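Local coordinates for 39 kDa initiator binding protein (Trichomonas vaginalis, PDB 1Q87) that binds the initiator (Inr) element of core promoters as a whole protein, this chain being its C-terminal domain, at residues I111-I115 with N171-A177. Residues are numbered along the deposited sequence; the frame is centred on the assembly and turned at random.
Sequences IMLKI and NKPLIEA
Lys114 reaches the end of strand 165-171 and the loop after it with CG set anti to its own carbonyl carbon and the chain extended from there on. Asn171 comes from the opposite direction, its CG anti to the backbone N (chi1 171°), which brings OD1 to the ammonium group. Lys114 NZ gives two hydrogen bonds across the contact. The shorter, 2.7 Å, runs to Ile175 O and meets that carbonyl almost head-on, at a C=O...N angle of 165°. The other, 3.0 Å, joins Lys114 NZ to Asn171 OD1. It lies in the plane of the amide and uses a lone pair of OD1, at 126°. A third bond, to Gly106 O, lies outside the two segments, so the buried ammonium group is gripped by three oxygens. Its positive charge probably polarises these carbonyl groups.

The methylene part of Lys114 is packed as well. Lys114 CG lies 4.0 Å from Ala177 CB. Leu113 CB touches the same methyl group, Ala177 CB, also at 4.0 Å. The loop bends in a type I turn from Lys172 to Ile175, closed by a bond from Ile175 N to Lys172 O. Asn171 is itself held by its amide nitrogen, which bonds Ala103 O.

The contact joins the first turn of helix 111-123 to the loop between strands 165-171 and 182-183 of the five-stranded antiparallel sheet. Ala177 N also bonds Thr110 OG1, just before that helix. Phe105 of helix 95-105 packs on Lys114, while helix 29-47 meets the turn at Pro173 and Leu174.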
loop_
_atom_site.group_PDB
_atom_site.type_symbol
_atom_site.label_atom_id
_atom_site.label_comp_id
_atom_site.label_asym_id
_atom_site.label_seq_id
_atom_site.Cartn_x
_atom_site.Cartn_y
_atom_site.Cartn_z
ATOM N N ILE A 111 -5.780 3.992 6.721
ATOM C CA ILE A 111 -4.547 4.052 5.993
ATOM C C ILE A 111 -3.279 3.906 6.794
ATOM O O ILE A 111 -2.329 3.219 6.382
ATOM C CB ILE A 111 -4.484 5.309 5.112
ATOM C CG1 ILE A 111 -3.201 5.268 4.278
ATOM C CG2 ILE A 111 -4.610 6.583 5.946
ATOM C CD1 ILE A 111 -3.474 5.217 2.824
ATOM N N MET A 112 -3.254 4.523 7.955
ATOM C CA MET A 112 -2.063 4.464 8.774
ATOM C C MET A 112 -1.864 3.116 9.450
ATOM O O MET A 112 -0.779 2.795 9.888
ATOM C CB MET A 112 -2.125 5.593 9.777
ATOM C CG MET A 112 -1.993 6.935 9.099
ATOM S SD MET A 112 -0.296 7.268 8.670
ATOM C CE MET A 112 -0.460 7.667 7.074
ATOM N N LEU A 113 -2.913 2.308 9.522
ATOM C CA LEU A 113 -2.753 0.997 10.128
ATOM C C LEU A 113 -2.070 0.127 9.103
ATOM O O LEU A 113 -1.075 -0.533 9.440
ATOM C CB LEU A 113 -4.099 0.382 10.518
ATOM C CG LEU A 113 -4.853 1.194 11.574
ATOM C CD1 LEU A 113 -6.177 0.470 11.925
ATOM C CD2 LEU A 113 -3.946 1.391 12.812
ATOM N N LYS A 114 -2.582 0.136 7.860
ATOM C CA LYS A 114 -1.978 -0.668 6.789
ATOM C C LYS A 114 -0.508 -0.315 6.634
ATOM O O LYS A 114 0.355 -1.204 6.566
ATOM C CB LYS A 114 -2.709 -0.467 5.463
ATOM C CG LYS A 114 -4.177 -0.905 5.552
ATOM C CD LYS A 114 -4.728 -1.372 4.230
ATOM C CE LYS A 114 -6.162 -1.739 4.335
ATOM N NZ LYS A 114 -6.723 -1.805 2.950
ATOM N N ILE A 115 -0.214 0.975 6.669
ATOM C CA ILE A 115 1.165 1.405 6.515
ATOM C C ILE A 115 2.045 0.828 7.593
ATOM O O ILE A 115 3.050 0.184 7.288
ATOM C CB ILE A 115 1.315 2.969 6.491
ATOM C CG1 ILE A 115 0.758 3.545 5.170
ATOM C CG2 ILE A 115 2.783 3.354 6.689
ATOM C CD1 ILE A 115 0.758 5.061 5.105
ATOM N N ASN A 171 -3.421 -5.200 -2.458
ATOM C CA ASN A 171 -4.109 -4.533 -1.389
ATOM C C ASN A 171 -5.462 -4.261 -1.985
ATOM O O ASN A 171 -5.540 -3.892 -3.154
ATOM C CB ASN A 171 -3.468 -3.205 -1.028
ATOM C CG ASN A 171 -4.330 -2.412 -0.040
ATOM O OD1 ASN A 171 -4.647 -2.907 1.045
ATOM N ND2 ASN A 171 -4.713 -1.188 -0.412
ATOM N N LYS A 172 -6.527 -4.504 -1.214
ATOM C CA LYS A 172 -7.886 -4.209 -1.667
ATOM C C LYS A 172 -8.175 -2.800 -1.081
ATOM O O LYS A 172 -8.501 -2.658 0.096
ATOM C CB LYS A 172 -8.859 -5.227 -1.093
ATOM C CG LYS A 172 -8.485 -6.670 -1.375
ATOM C CD LYS A 172 -8.795 -7.039 -2.818
ATOM C CE LYS A 172 -10.301 -7.229 -3.041
ATOM N NZ LYS A 172 -10.642 -7.400 -4.494
ATOM N N PRO A 173 -8.074 -1.746 -1.903
ATOM C CA PRO A 173 -8.307 -0.366 -1.450
ATOM C C PRO A 173 -9.670 0.006 -0.871
ATOM O O PRO A 173 -9.803 1.074 -0.326
ATOM C CB PRO A 173 -7.945 0.506 -2.674
ATOM C CG PRO A 173 -7.557 -0.469 -3.759
ATOM C CD PRO A 173 -8.087 -1.829 -3.363
ATOM N N LEU A 174 -10.677 -0.853 -0.978
ATOM C CA LEU A 174 -11.976 -0.523 -0.381
ATOM C C LEU A 174 -12.204 -1.228 0.970
ATOM O O LEU A 174 -13.230 -1.024 1.614
ATOM C CB LEU A 174 -13.123 -0.894 -1.326
ATOM C CG LEU A 174 -13.045 -0.359 -2.757
ATOM C CD1 LEU A 174 -14.223 -0.877 -3.623
ATOM C CD2 LEU A 174 -13.035 1.146 -2.681
ATOM N N ILE A 175 -11.234 -2.023 1.418
ATOM C CA ILE A 175 -11.401 -2.761 2.653
ATOM C C ILE A 175 -10.553 -2.258 3.788
ATOM O O ILE A 175 -9.312 -2.238 3.701
ATOM C CB ILE A 175 -11.125 -4.267 2.452
ATOM C CG1 ILE A 175 -12.046 -4.826 1.364
ATOM C CG2 ILE A 175 -11.276 -5.021 3.790
ATOM C CD1 ILE A 175 -13.524 -4.665 1.632
ATOM N N GLU A 176 -11.238 -1.868 4.867
ATOM C CA GLU A 176 -10.561 -1.341 6.037
ATOM C C GLU A 176 -9.641 -2.382 6.627
ATOM O O GLU A 176 -9.841 -3.579 6.498
ATOM C CB GLU A 176 -11.569 -0.881 7.082
ATOM C CG GLU A 176 -12.357 0.341 6.651
ATOM C CD GLU A 176 -13.278 0.863 7.743
ATOM O OE1 GLU A 176 -12.842 0.904 8.923
ATOM O OE2 GLU A 176 -14.428 1.242 7.418
ATOM N N ALA A 177 -8.596 -1.928 7.270
ATOM C CA ALA A 177 -7.673 -2.872 7.846
ATOM C C ALA A 177 -8.341 -3.879 8.808
ATOM O O ALA A 177 -7.721 -4.868 9.212
ATOM C CB ALA A 177 -6.570 -2.118 8.529
#